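Local atomic coordinates of translation initiation inhibitor (Streptococcus pyogenes, PDB entry 2EWC), a protein that is of unknown function but belongs to the highly conserved YjgF family and may act as a translation initiation inhibitor. Residues Trp74-Pro77 / Val78-Met82. Residues are numbered along the deposited sequence; the frame is centred on the assembly and turned at random.
Sequences WNIP and VMEKM
With CG2 of Ile76 trans to its own backbone N and CG of Glu80 beside its backbone N (chi1 -79°), opposite the carbonyl carbon, the two side chains slant across each other, one turn apart at the N-terminal end of helix 76-87. This helix is the crossover of a beta-alpha-beta unit, running between the parallel strands 63-70 and 93-98. The methyl CG2 of Ile76 rests against the carboxylate of Glu80, 3.6 Å from OE2, while CG of Glu80 passes 3.4 Å from the carbonyl O of Ile76. Extended beyond CG, the glutamate chain carries the carboxylate back past CG2 of Ile76. The same carboxylate that lies on this methyl has its OE1 in a salt bridge with Arg13 of a neighbouring subunit, and its OE2 in a long, weak ion pair with Arg94. The backbone beneath is held by i to i+4 bonds: Glu80 N to Ile76 O at 2.8 Å, Met79 N to Asn75 O at 3.2 Å and Lys81 N to Pro77 O at 3.1 Å. Asn75 O accepts a weak bond from Val78 N as well as the better one from Met79 N, consistent with a change from 3-10 to alpha geometry. Pro77, in the second position of the helix, has no N-H to offer, and none is needed so early in the first turn. Elsewhere on the helix, Met79, a selenomethionine here, packs on Cys68 and Phe70 of strand 63-70 and on Ser96 of strand 93-98, and Val78 packs on Ile42 of helix 38-54. Val78 and Asn75 run side by side in the same direction, the valine methyl CG2 lying 4.0 Å from the amide oxygen OD1 of Asn75.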
ATOM      1  N   TRP B  74      17.711  21.631  10.998  1.00 25.84           N
ATOM      2  CA  TRP B  74      16.343  22.164  11.199  1.00 25.80           C
ATOM      3  C   TRP B  74      16.180  23.675  10.898  1.00 25.27           C
ATOM      4  O   TRP B  74      15.063  24.211  10.940  1.00 24.69           O
ATOM      5  CB  TRP B  74      15.834  21.837  12.590  1.00 25.64           C
ATOM      6  CG  TRP B  74      15.630  20.364  12.828  1.00 25.99           C
ATOM      7  CD1 TRP B  74      16.540  19.487  13.365  1.00 27.72           C
ATOM      8  CD2 TRP B  74      14.447  19.606  12.563  1.00 23.57           C
ATOM      9  NE1 TRP B  74      15.988  18.220  13.438  1.00 29.01           N
ATOM     10  CE2 TRP B  74      14.703  18.273  12.960  1.00 28.77           C
ATOM     11  CE3 TRP B  74      13.187  19.923  12.021  1.00 25.97           C
ATOM     12  CZ2 TRP B  74      13.747  17.252  12.832  1.00 28.19           C
ATOM     13  CZ3 TRP B  74      12.242  18.925  11.904  1.00 27.27           C
ATOM     14  CH2 TRP B  74      12.531  17.596  12.311  1.00 27.26           C
ATOM     15  N   ASN B  75      17.298  24.342  10.613  1.00 25.46           N
ATOM     16  CA  ASN B  75      17.300  25.715  10.109  1.00 25.77           C
ATOM     17  C   ASN B  75      17.019  25.834   8.591  1.00 26.58           C
ATOM     18  O   ASN B  75      17.022  26.937   8.054  1.00 26.69           O
ATOM     19  CB  ASN B  75      18.641  26.377  10.418  1.00 24.53           C
ATOM     20  CG  ASN B  75      18.769  26.793  11.864  1.00 25.68           C
ATOM     21  OD1 ASN B  75      17.828  27.313  12.476  1.00 22.14           O
ATOM     22  ND2 ASN B  75      19.952  26.584  12.422  1.00 27.55           N
ATOM     23  N   ILE B  76      16.801  24.720   7.902  1.00 27.50           N
ATOM     24  CA  ILE B  76      16.402  24.764   6.479  1.00 28.98           C
ATOM     25  C   ILE B  76      15.300  25.807   6.166  1.00 29.43           C
ATOM     26  O   ILE B  76      15.447  26.536   5.203  1.00 30.38           O
ATOM     27  CB  ILE B  76      16.013  23.370   5.929  1.00 29.24           C
ATOM     28  CG1 ILE B  76      17.265  22.547   5.587  1.00 29.58           C
ATOM     29  CG2 ILE B  76      15.171  23.464   4.632  1.00 29.77           C
ATOM     30  CD1 ILE B  76      16.943  21.083   5.448  1.00 32.27           C
ATOM     31  N   PRO B  77      14.200  25.875   6.960  1.00 29.92           N
ATOM     32  CA  PRO B  77      13.196  26.927   6.667  1.00 30.41           C
ATOM     33  C   PRO B  77      13.733  28.372   6.743  1.00 30.60           C
ATOM     34  O   PRO B  77      13.235  29.252   6.035  1.00 31.18           O
ATOM     35  CB  PRO B  77      12.098  26.722   7.737  1.00 30.71           C
ATOM     36  CG  PRO B  77      12.308  25.359   8.301  1.00 31.03           C
ATOM     37  CD  PRO B  77      13.791  25.015   8.089  1.00 29.60           C
ATOM     38  N   VAL B  78      14.723  28.626   7.598  1.00 30.24           N
ATOM     39  CA  VAL B  78      15.352  29.951   7.643  1.00 29.13           C
ATOM     40  C   VAL B  78      16.030  30.175   6.298  1.00 29.10           C
ATOM     41  O   VAL B  78      15.871  31.227   5.706  1.00 29.02           O
ATOM     42  CB  VAL B  78      16.382  30.092   8.796  1.00 29.50           C
ATOM     43  CG1 VAL B  78      17.013  31.508   8.803  1.00 28.28           C
ATOM     44  CG2 VAL B  78      15.730  29.758  10.170  1.00 27.72           C
HETATM   45  N   MSE B  79      16.778  29.178   5.818  1.00 28.58           N
HETATM   46  CA  MSE B  79      17.460  29.310   4.532  1.00 28.61           C
HETATM   47  C   MSE B  79      16.468  29.459   3.372  1.00 28.99           C
HETATM   48  O   MSE B  79      16.715  30.232   2.450  1.00 27.87           O
HETATM   49  CB  MSE B  79      18.435  28.141   4.267  1.00 28.18           C
HETATM   50  CG  MSE B  79      19.173  28.240   2.882  1.00 28.06           C
HETATM   51 SE   MSE B  79      20.097  26.774   2.336  1.00 27.29          SE
HETATM   52  CE  MSE B  79      18.744  25.573   2.233  1.00 29.88           C
ATOM     53  N   GLU B  80      15.381  28.689   3.414  1.00 30.20           N
ATOM     54  CA  GLU B  80      14.382  28.699   2.351  1.00 32.00           C
ATOM     55  C   GLU B  80      13.735  30.065   2.170  1.00 32.70           C
ATOM     56  O   GLU B  80      13.486  30.477   1.026  1.00 32.62           O
ATOM     57  CB  GLU B  80      13.299  27.661   2.611  1.00 32.09           C
ATOM     58  CG  GLU B  80      13.755  26.266   2.231  1.00 35.37           C
ATOM     59  CD  GLU B  80      12.664  25.236   2.407  1.00 39.52           C
ATOM     60  OE1 GLU B  80      11.611  25.560   2.999  1.00 42.58           O
ATOM     61  OE2 GLU B  80      12.865  24.096   1.950  1.00 43.08           O
ATOM     62  N   LYS B  81      13.463  30.749   3.290  1.00 32.75           N
ATOM     63  CA  LYS B  81      12.955  32.127   3.274  1.00 33.95           C
ATOM     64  C   LYS B  81      13.945  33.068   2.574  1.00 33.76           C
ATOM     65  O   LYS B  81      13.556  33.908   1.766  1.00 33.42           O
ATOM     66  CB  LYS B  81      12.678  32.638   4.705  1.00 33.96           C
ATOM     67  CG  LYS B  81      12.248  34.112   4.759  1.00 35.15           C
ATOM     68  CD  LYS B  81      12.087  34.687   6.206  1.00 34.87           C
ATOM     69  CE  LYS B  81      11.643  36.169   6.117  1.00 36.79           C
ATOM     70  NZ  LYS B  81      11.557  36.883   7.429  1.00 37.78           N
HETATM   71  N   MSE B  82      15.223  32.918   2.906  1.00 33.79           N
HETATM   72  CA  MSE B  82      16.276  33.765   2.363  1.00 34.14           C
HETATM   73  C   MSE B  82      16.525  33.491   0.875  1.00 33.35           C
HETATM   74  O   MSE B  82      16.834  34.403   0.105  1.00 33.00           O
HETATM   75  CB  MSE B  82      17.561  33.541   3.162  1.00 34.45           C
HETATM   76  CG  MSE B  82      18.128  34.798   3.795  1.00 37.42           C
HETATM   77 SE   MSE B  82      16.973  35.859   4.752  1.00 37.24          SE
HETATM   78  CE  MSE B  82      15.775  36.342   3.564  1.00 41.06           C
TER